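Local structure of ecdysteroid-phosphate phosphatase (Bombyx mori, 3C7T) at residues 88-91 / 92-95; 197-200 / 201-205; 71-74 / 75-79; 158-162 / 163-167. The protein hydrolyses ecdysteroid phosphates, above all ecdysone 22-phosphate, to release the active steroids, and also acts as a protein tyrosine phosphatase, its histidine phosphatase domain being the part described here. All blocks are in the same frame, centred on the assembly; numbering follows the deposited sequence.

Contact 1. Residues 88-91 / 92-95; sequences SPAL and RCVE. With WO4 (tungstate(VI)ion), chain E.
A90 and R92 meet where the methyl group CB of A90 sits over one face of the R92 guanidinium, towards its rim, 4.0 Å from NH1. Along its edge the same flat group holds tungstate: NE and NH2 of R92 both donate to O4 of the ion, NE at 2.7 Å, a forked grip on one oxygen that lies in the guanidinium plane. CG of R92 stands between the backbone N and the carbonyl carbon (chi1 59°), and from there the chain runs extended to NE, which carries the charge from the helix start to the anion. H192, A193, K224, R15 and R11 bind the same tungstate, consistent with a pocket for the substrate's phosphate. One shell out, SG of C93 packs 3.6 Å from CB of S88, whose hydroxyl is hydrogen-bonded to H192, a tungstate ligand and inferred active-site residue. A90 is the N-cap residue: its carbonyl O takes V94 N at 3.1 Å and C93 N at 2.9 Å, the latter a bent bond (N-H...O angle 132°) whose donor stands 54° out of the carbonyl plane. E95 N bonds to L91 O to close the next turn, and CD1 of L91 packs 3.7 Å from CG of E95, while OE1 of E95 is bonded to L60 N. The turn links strand 84-87 to helix 91-104, and P89 and V94 lean on V114 of the neighbouring strand 112-114.

Contact 2. Residues 197-200 / 201-205; sequences DQMV and GALHR
G201 takes up the chain directly after V200, its N donating to D197 O at 3.0 Å in a nearly straight bond (N-H...O angle 169°). Its own carbonyl O is gripped twice by R205, by the backbone N and by NH1 of the side chain at 2.8 Å, from opposite faces of the carbonyl plane; the oxygen lies in the plane of the guanidinium, at its edge. A202 bonds through N to Q198 O and rests its CB 3.3 Å from that same oxygen, on the side of the helix that M173 of helix 162-179 covers. L203 follows, crossing M199 at an angle: its CD1 comes 4.0 Å from CG of M199, and both side chains reach M233 of strand 230-235 and V7 of strand 5-11. H204 lies alongside V200 and points the same way, with ND1 3.6 Å from CG1 of V200. That valine branch is anti to its backbone N (chi1 173°), which turns it along the helix towards the imidazole. At R205 the guanidinium also donates through NH2 to Q214 O and makes a cation-pi contact with Y216. On another side, D197 and V200 pack on L261 of the second subunit. The run of i to i+4 bonds is that of a regular alpha-helix, here packed between the central sheet and helix 162-179, as in the alpha/beta fold of histidine phosphatases.

Contact 3. Residues 71-74 / 75-79; sequences VGEG and MRMAG
E73 is met one turn on by M77, whose terminal CE lies 3.6 Å from CG of the glutamate. The methionine starts with CG anti to its carbonyl carbon (chi1 -72°) and continues extended, a course that carries SD and CE back over the preceding turn and across the E73 chain. R76 approaches the same methylene differently: a bend at chi3 (48°) folds its chain back and brings NH2 to 3.6 Å from E73 CG. Here the charged ends do not pair. OE2 of E73 is 4.6 Å from NH2 of R76, well out of the guanidinium plane, and the two flat groups are turned 60° apart. Each has another partner, E73 OE1 in a salt bridge with R62 of the second subunit and R76 NH2 bonded to G103 O; E73 and M77 also lie against L42 of the second subunit. In the backbone, M77 N donates to E73 O at 2.8 Å. The helix ends in a Schellman motif, with G79 at positive phi and its N bonded to R76 O at 3.1 Å. On the buried side of helix 62-77, V71 packs against F100 of helix 91-104, L10 of strand 5-11 and L230 of strand 230-235.

Contact 4. Residues 158-162 / 163-167; sequences SAETM and DEFFK
A capping box opens helix 162-179: T161, the N-cap residue, and E164 exchange side-chain to backbone bonds. T161 N donates to OE1 of E164 at 2.8 Å, nearly straight (N-H...O angle 167°), meeting the carboxylate from above its plane. In return E164 N donates to OG1 of T161 at 3.2 Å. The threonine hydroxyl stands between its backbone N and carbonyl carbon (chi1 71°), which brings it over the N-H it caps. A negative carboxylate at the helix start would be expected to suit the helix dipole. F165 N then bonds to T161 O at 3.0 Å, in the carbonyl plane, so both the side chain and the backbone of T161 hold the first turn. E160, just ahead of the cap, sends its extended chain across F165, with OE2 3.6 Å from CB of F165 and the carboxylate turned 61° from the ring; that oxygen is also in a salt bridge with R168 and bonded to K122 N. F165 and F166 pack against Q198 of helix 193-204, and F166 is further stacked with Y216. One face of the F166 ring takes CE2 of F165 towards its rim. F166 N bonds to M162 O, and beside that bond the two side chains make a Met-aromatic contact: SD lies in the plane of the F166 ring at its edge, 5.4 Å from the centroid, while CG of M162 comes 3.6 Å from CE2.

Overall arrangement
All four contacts are local, at helix starts, within helices or at a helix end of the histidine phosphatase domain, and contact 1 is the one that reaches the ligand. Its R92 side chain is about 4 Å from that of H12, which forms the phosphohistidine intermediate. Contacts 2 and 4 touch: NE2 of Q198 lies 3.4 Å from CZ of F165, joining helices 193-204 and 162-179; the centres of the two contacts are about 16 Å apart. Through this pair they approach the pocket, the F165 side chain being about 7 Å from that of H192. Contact 3 lies across the chain's centre from contact 4, 34 Å between centres. Contacts 2 and 3 both meet the second subunit of the homodimer.

Contact 1. Residues 88-91 / 92-95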
loop_
_atom_site.group_PDB
_atom_site.type_symbol
_atom_site.label_atom_id
_atom_site.label_comp_id
_atom_site.label_asym_id
_atom_site.label_seq_id
_atom_site.Cartn_x
_atom_site.Cartn_y
_atom_site.Cartn_z
ATOM N N SER A 88 -0.281 -21.529 5.314
ATOM C CA SER A 88 0.254 -22.373 4.259
ATOM C C SER A 88 1.769 -22.182 4.235
ATOM O O SER A 88 2.246 -21.127 4.599
ATOM C CB SER A 88 -0.340 -21.921 2.922
ATOM O OG SER A 88 0.447 -22.378 1.856
ATOM N N PRO A 89 2.539 -23.214 3.839
ATOM C CA PRO A 89 3.993 -23.056 3.879
ATOM C C PRO A 89 4.587 -22.159 2.768
ATOM O O PRO A 89 5.797 -21.894 2.795
ATOM C CB PRO A 89 4.501 -24.509 3.774
ATOM C CG PRO A 89 3.431 -25.209 3.023
ATOM C CD PRO A 89 2.137 -24.567 3.412
ATOM N N ALA A 90 3.756 -21.697 1.818
ATOM C CA ALA A 90 4.187 -20.733 0.789
ATOM C C ALA A 90 4.686 -19.471 1.468
ATOM O O ALA A 90 4.031 -18.958 2.406
ATOM C CB ALA A 90 3.028 -20.395 -0.166
ATOM N N LEU A 91 5.807 -18.929 0.975
ATOM C CA LEU A 91 6.402 -17.757 1.619
ATOM C C LEU A 91 5.434 -16.592 1.693
ATOM O O LEU A 91 5.418 -15.874 2.707
ATOM C CB LEU A 91 7.671 -17.291 0.912
ATOM C CG LEU A 91 8.275 -16.009 1.475
ATOM C CD1 LEU A 91 8.695 -16.182 2.962
ATOM C CD2 LEU A 91 9.430 -15.490 0.561
ATOM N N ARG A 92 4.644 -16.394 0.645
ATOM C CA ARG A 92 3.650 -15.293 0.641
ATOM C C ARG A 92 2.630 -15.408 1.782
ATOM O O ARG A 92 2.158 -14.396 2.326
ATOM C CB ARG A 92 2.950 -15.219 -0.722
ATOM C CG ARG A 92 2.217 -16.503 -1.105
ATOM C CD ARG A 92 1.701 -16.402 -2.531
ATOM N NE ARG A 92 1.090 -17.603 -3.106
ATOM C CZ ARG A 92 1.756 -18.614 -3.688
ATOM N NH1 ARG A 92 3.098 -18.652 -3.710
ATOM N NH2 ARG A 92 1.068 -19.624 -4.216
ATOM N N CYS A 93 2.299 -16.636 2.148
ATOM C CA CYS A 93 1.316 -16.880 3.212
ATOM C C CYS A 93 1.929 -16.652 4.595
ATOM O O CYS A 93 1.313 -16.026 5.477
ATOM C CB CYS A 93 0.709 -18.281 3.088
ATOM S SG CYS A 93 0.020 -18.613 1.445
ATOM N N VAL A 94 3.137 -17.167 4.801
ATOM C CA VAL A 94 3.839 -16.914 6.069
ATOM C C VAL A 94 4.113 -15.407 6.263
ATOM O O VAL A 94 3.941 -14.861 7.363
ATOM C CB VAL A 94 5.142 -17.728 6.187
ATOM C CG1 VAL A 94 5.740 -17.528 7.585
ATOM C CG2 VAL A 94 4.849 -19.230 5.955
ATOM N N GLU A 95 4.495 -14.715 5.197
ATOM C CA GLU A 95 4.677 -13.273 5.322
ATOM C C GLU A 95 3.369 -12.551 5.569
ATOM O O GLU A 95 3.353 -11.592 6.327
ATOM C CB GLU A 95 5.390 -12.692 4.106
ATOM C CG GLU A 95 6.837 -13.178 3.951
ATOM C CD GLU A 95 7.551 -12.480 2.780
ATOM O OE1 GLU A 95 6.944 -12.347 1.693
ATOM O OE2 GLU A 95 8.724 -12.077 2.936
HETATM W W WO4 E . -2.805 -17.429 -4.584
HETATM O O1 WO4 E . -4.490 -17.160 -3.675
HETATM O O2 WO4 E . -3.425 -18.728 -5.955
HETATM O O3 WO4 E . -2.029 -16.004 -5.729
HETATM O O4 WO4 E . -1.430 -18.461 -3.634
#

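Contact 2. Residues 197-200 / 201-205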
loop_
_atom_site.group_PDB
_atom_site.type_symbol
_atom_site.label_atom_id
_atom_site.label_comp_id
_atom_site.label_asym_id
_atom_site.label_seq_id
_atom_site.Cartn_x
_atom_site.Cartn_y
_atom_site.Cartn_z
ATOM N N ASP A 197 -13.118 -20.731 0.871
ATOM C CA ASP A 197 -14.089 -21.815 0.603
ATOM C C ASP A 197 -13.756 -23.135 1.327
ATOM O O ASP A 197 -14.665 -23.861 1.752
ATOM C CB ASP A 197 -14.240 -22.070 -0.897
ATOM C CG ASP A 197 -15.260 -21.144 -1.551
ATOM O OD1 ASP A 197 -15.869 -20.308 -0.846
ATOM O OD2 ASP A 197 -15.469 -21.272 -2.783
ATOM N N GLN A 198 -12.469 -23.442 1.491
ATOM C CA GLN A 198 -12.071 -24.630 2.280
ATOM C C GLN A 198 -12.501 -24.536 3.749
ATOM O O GLN A 198 -12.976 -25.527 4.371
ATOM C CB GLN A 198 -10.567 -24.860 2.206
ATOM C CG GLN A 198 -10.093 -25.363 0.869
ATOM C CD GLN A 198 -8.611 -25.557 0.868
ATOM O OE1 GLN A 198 -7.846 -24.592 0.794
ATOM N NE2 GLN A 198 -8.185 -26.805 0.977
ATOM N N MET A 199 -12.356 -23.346 4.321
ATOM C CA MET A 199 -12.742 -23.135 5.715
ATOM C C MET A 199 -14.236 -23.309 5.917
ATOM O O MET A 199 -14.658 -23.977 6.875
ATOM C CB MET A 199 -12.320 -21.751 6.219
ATOM C CG MET A 199 -12.926 -21.423 7.569
ATOM S SD MET A 199 -12.831 -19.702 8.079
ATOM C CE MET A 199 -13.895 -18.877 6.891
ATOM N N VAL A 200 -15.026 -22.704 5.037
ATOM C CA VAL A 200 -16.483 -22.813 5.088
ATOM C C VAL A 200 -16.890 -24.284 4.965
ATOM O O VAL A 200 -17.658 -24.791 5.783
ATOM C CB VAL A 200 -17.172 -21.986 3.977
ATOM C CG1 VAL A 200 -18.692 -22.268 3.943
ATOM C CG2 VAL A 200 -16.886 -20.492 4.149
ATOM N N GLY A 201 -16.374 -24.970 3.947
ATOM C CA GLY A 201 -16.650 -26.403 3.778
ATOM C C GLY A 201 -16.236 -27.294 4.937
ATOM O O GLY A 201 -16.942 -28.252 5.262
ATOM N N ALA A 202 -15.088 -27.002 5.556
ATOM C CA ALA A 202 -14.570 -27.824 6.664
ATOM C C ALA A 202 -15.379 -27.632 7.933
ATOM O O ALA A 202 -15.603 -28.589 8.667
ATOM C CB ALA A 202 -13.105 -27.518 6.938
ATOM N N LEU A 203 -15.820 -26.400 8.175
ATOM C CA LEU A 203 -16.566 -26.074 9.396
ATOM C C LEU A 203 -18.048 -26.432 9.323
ATOM O O LEU A 203 -18.636 -26.861 10.324
ATOM C CB LEU A 203 -16.339 -24.617 9.819
ATOM C CG LEU A 203 -15.045 -24.407 10.624
ATOM C CD1 LEU A 203 -13.801 -24.671 9.792
ATOM C CD2 LEU A 203 -14.985 -23.008 11.201
ATOM N N HIS A 204 -18.642 -26.291 8.142
ATOM C CA HIS A 204 -19.987 -26.818 7.912
ATOM C C HIS A 204 -20.033 -28.345 8.072
ATOM O O HIS A 204 -21.014 -28.890 8.598
ATOM C CB HIS A 204 -20.539 -26.374 6.553
ATOM C CG HIS A 204 -21.067 -24.970 6.556
ATOM N ND1 HIS A 204 -21.303 -24.257 5.400
ATOM C CD2 HIS A 204 -21.377 -24.140 7.579
ATOM C CE1 HIS A 204 -21.761 -23.057 5.711
ATOM N NE2 HIS A 204 -21.805 -22.957 7.027
ATOM N N ARG A 205 -18.962 -29.023 7.661
ATOM C CA ARG A 205 -18.861 -30.475 7.847
ATOM C C ARG A 205 -18.669 -30.895 9.312
ATOM O O ARG A 205 -18.838 -32.075 9.649
ATOM C CB ARG A 205 -17.782 -31.069 6.938
ATOM C CG ARG A 205 -18.283 -31.269 5.517
ATOM C CD ARG A 205 -17.170 -31.549 4.538
ATOM N NE ARG A 205 -17.648 -31.617 3.147
ATOM C CZ ARG A 205 -18.022 -30.570 2.413
ATOM N NH1 ARG A 205 -18.001 -29.337 2.921
ATOM N NH2 ARG A 205 -18.431 -30.757 1.168
#

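Contact 3. Residues 71-74 / 75-79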
loop_
_atom_site.group_PDB
_atom_site.type_symbol
_atom_site.label_atom_id
_atom_site.label_comp_id
_atom_site.label_asym_id
_atom_site.label_seq_id
_atom_site.Cartn_x
_atom_site.Cartn_y
_atom_site.Cartn_z
ATOM N N VAL A 71 -5.417 -5.514 7.685
ATOM C CA VAL A 71 -6.347 -6.495 8.239
ATOM C C VAL A 71 -6.105 -6.709 9.756
ATOM O O VAL A 71 -7.053 -6.630 10.555
ATOM C CB VAL A 71 -6.338 -7.830 7.453
ATOM C CG1 VAL A 71 -7.299 -8.862 8.137
ATOM C CG2 VAL A 71 -6.713 -7.599 5.973
ATOM N N GLY A 72 -4.849 -6.939 10.146
ATOM C CA GLY A 72 -4.504 -7.130 11.589
ATOM C C GLY A 72 -4.927 -5.914 12.416
ATOM O O GLY A 72 -5.554 -6.058 13.487
ATOM N N GLU A 73 -4.632 -4.719 11.898
ATOM C CA GLU A 73 -5.008 -3.434 12.527
ATOM C C GLU A 73 -6.532 -3.352 12.673
ATOM O O GLU A 73 -7.041 -2.925 13.717
ATOM C CB GLU A 73 -4.456 -2.248 11.714
ATOM C CG GLU A 73 -4.603 -0.836 12.350
ATOM C CD GLU A 73 -4.358 0.333 11.356
ATOM O OE1 GLU A 73 -4.953 0.365 10.267
ATOM O OE2 GLU A 73 -3.584 1.258 11.682
ATOM N N GLY A 74 -7.257 -3.776 11.635
ATOM C CA GLY A 74 -8.711 -3.700 11.619
ATOM C C GLY A 74 -9.301 -4.627 12.667
ATOM O O GLY A 74 -10.296 -4.273 13.325
ATOM N N MET A 75 -8.664 -5.788 12.833
ATOM C CA MET A 75 -9.059 -6.754 13.857
ATOM C C MET A 75 -8.835 -6.146 15.250
ATOM O O MET A 75 -9.723 -6.215 16.105
ATOM C CB MET A 75 -8.284 -8.071 13.666
ATOM C CG MET A 75 -9.064 -9.299 14.172
ATOM S SD MET A 75 -10.342 -9.813 13.014
ATOM C CE MET A 75 -9.426 -10.823 11.826
ATOM N N ARG A 76 -7.659 -5.535 15.458
ATOM C CA ARG A 76 -7.319 -4.847 16.709
ATOM C C ARG A 76 -8.329 -3.734 17.015
ATOM O O ARG A 76 -8.790 -3.596 18.153
ATOM C CB ARG A 76 -5.879 -4.294 16.653
ATOM C CG ARG A 76 -5.447 -3.399 17.859
ATOM C CD ARG A 76 -3.939 -3.266 17.968
ATOM N NE ARG A 76 -3.285 -2.922 16.701
ATOM C CZ ARG A 76 -3.026 -1.684 16.267
ATOM N NH1 ARG A 76 -3.357 -0.606 16.991
ATOM N NH2 ARG A 76 -2.414 -1.523 15.094
ATOM N N MET A 77 -8.693 -2.945 16.006
ATOM C CA MET A 77 -9.683 -1.881 16.212
ATOM C C MET A 77 -11.045 -2.383 16.606
ATOM O O MET A 77 -11.783 -1.693 17.322
ATOM C CB MET A 77 -9.813 -1.061 14.963
ATOM C CG MET A 77 -8.612 -0.236 14.783
ATOM S SD MET A 77 -8.531 0.397 13.138
ATOM C CE MET A 77 -7.160 1.513 13.442
ATOM N N ALA A 78 -11.389 -3.570 16.129
ATOM C CA ALA A 78 -12.683 -4.181 16.417
ATOM C C ALA A 78 -12.700 -4.922 17.763
ATOM O O ALA A 78 -13.710 -5.515 18.140
ATOM C CB ALA A 78 -13.070 -5.107 15.290
ATOM N N GLY A 79 -11.573 -4.875 18.473
ATOM C CA GLY A 79 -11.415 -5.570 19.759
ATOM C C GLY A 79 -11.312 -7.073 19.662
ATOM O O GLY A 79 -11.563 -7.788 20.644
#

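Contact 4. Residues 158-162 / 163-167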
loop_
_atom_site.group_PDB
_atom_site.type_symbol
_atom_site.label_atom_id
_atom_site.label_comp_id
_atom_site.label_asym_id
_atom_site.label_seq_id
_atom_site.Cartn_x
_atom_site.Cartn_y
_atom_site.Cartn_z
ATOM N N SER A 158 4.587 -34.072 -5.138
ATOM C CA SER A 158 3.887 -34.701 -6.246
ATOM C C SER A 158 2.498 -34.115 -6.461
ATOM O O SER A 158 1.846 -33.694 -5.506
ATOM C CB SER A 158 3.773 -36.204 -5.990
ATOM O OG SER A 158 4.341 -36.948 -7.052
ATOM N N ALA A 159 2.057 -34.099 -7.720
ATOM C CA ALA A 159 0.689 -33.727 -8.062
ATOM C C ALA A 159 -0.261 -34.641 -7.304
ATOM O O ALA A 159 0.128 -35.721 -6.864
ATOM C CB ALA A 159 0.458 -33.838 -9.560
ATOM N N GLU A 160 -1.502 -34.201 -7.160
ATOM C CA GLU A 160 -2.502 -34.917 -6.385
ATOM C C GLU A 160 -3.822 -34.717 -7.108
ATOM O O GLU A 160 -3.952 -33.817 -7.940
ATOM C CB GLU A 160 -2.576 -34.328 -4.961
ATOM C CG GLU A 160 -3.021 -32.859 -4.969
ATOM C CD GLU A 160 -2.845 -32.117 -3.638
ATOM O OE1 GLU A 160 -2.748 -32.750 -2.563
ATOM O OE2 GLU A 160 -2.811 -30.869 -3.680
ATOM N N THR A 161 -4.800 -35.559 -6.805
ATOM C CA THR A 161 -6.138 -35.386 -7.338
ATOM C C THR A 161 -6.858 -34.305 -6.532
ATOM O O THR A 161 -6.466 -33.994 -5.395
ATOM C CB THR A 161 -6.948 -36.682 -7.252
ATOM O OG1 THR A 161 -7.268 -36.948 -5.885
ATOM C CG2 THR A 161 -6.145 -37.873 -7.842
ATOM N N MET A 162 -7.919 -33.758 -7.122
ATOM C CA MET A 162 -8.746 -32.755 -6.460
ATOM C C MET A 162 -9.311 -33.261 -5.132
ATOM O O MET A 162 -9.357 -32.513 -4.154
ATOM C CB MET A 162 -9.881 -32.284 -7.384
ATOM C CG MET A 162 -10.506 -30.979 -6.933
ATOM S SD MET A 162 -11.971 -30.448 -7.848
ATOM C CE MET A 162 -13.178 -31.605 -7.208
ATOM N N ASP A 163 -9.736 -34.527 -5.097
ATOM C CA ASP A 163 -10.231 -35.131 -3.856
ATOM C C ASP A 163 -9.188 -35.140 -2.743
ATOM O O ASP A 163 -9.504 -34.805 -1.592
ATOM C CB ASP A 163 -10.745 -36.554 -4.107
ATOM C CG ASP A 163 -12.177 -36.578 -4.639
ATOM O OD1 ASP A 163 -12.704 -35.499 -5.021
ATOM O OD2 ASP A 163 -12.778 -37.682 -4.670
ATOM N N GLU A 164 -7.961 -35.532 -3.085
ATOM C CA GLU A 164 -6.850 -35.582 -2.135
ATOM C C GLU A 164 -6.519 -34.189 -1.606
ATOM O O GLU A 164 -6.191 -34.017 -0.424
ATOM C CB GLU A 164 -5.617 -36.180 -2.810
ATOM C CG GLU A 164 -5.682 -37.698 -2.981
ATOM C CD GLU A 164 -4.701 -38.238 -4.017
ATOM O OE1 GLU A 164 -4.110 -37.455 -4.806
ATOM O OE2 GLU A 164 -4.535 -39.479 -4.052
ATOM N N PHE A 165 -6.606 -33.201 -2.494
ATOM C CA PHE A 165 -6.362 -31.816 -2.106
ATOM C C PHE A 165 -7.367 -31.360 -1.062
ATOM O O PHE A 165 -6.975 -30.863 0.003
ATOM C CB PHE A 165 -6.350 -30.875 -3.324
ATOM C CG PHE A 165 -6.639 -29.442 -2.979
ATOM C CD1 PHE A 165 -5.698 -28.673 -2.290
ATOM C CD2 PHE A 165 -7.849 -28.857 -3.332
ATOM C CE1 PHE A 165 -5.969 -27.346 -1.956
ATOM C CE2 PHE A 165 -8.121 -27.503 -2.988
ATOM C CZ PHE A 165 -7.183 -26.778 -2.300
ATOM N N PHE A 166 -8.655 -31.540 -1.343
ATOM C CA PHE A 166 -9.658 -31.106 -0.389
ATOM C C PHE A 166 -9.617 -31.864 0.945
ATOM O O PHE A 166 -9.906 -31.309 2.003
ATOM C CB PHE A 166 -11.051 -31.108 -1.013
ATOM C CG PHE A 166 -11.304 -29.929 -1.911
ATOM C CD1 PHE A 166 -11.406 -28.651 -1.387
ATOM C CD2 PHE A 166 -11.453 -30.104 -3.278
ATOM C CE1 PHE A 166 -11.642 -27.541 -2.222
ATOM C CE2 PHE A 166 -11.693 -29.010 -4.127
ATOM C CZ PHE A 166 -11.786 -27.730 -3.593
ATOM N N LYS A 167 -9.231 -33.132 0.883
ATOM C CA LYS A 167 -9.104 -33.945 2.082
ATOM C C LYS A 167 -7.999 -33.409 3.005
ATOM O O LYS A 167 -8.206 -33.307 4.215
ATOM C CB LYS A 167 -8.848 -35.409 1.681
ATOM C CG LYS A 167 -8.709 -36.419 2.843
ATOM C CD LYS A 167 -9.919 -36.413 3.751
ATOM C CE LYS A 167 -9.858 -37.571 4.738
ATOM N NZ LYS A 167 -10.956 -37.507 5.722
#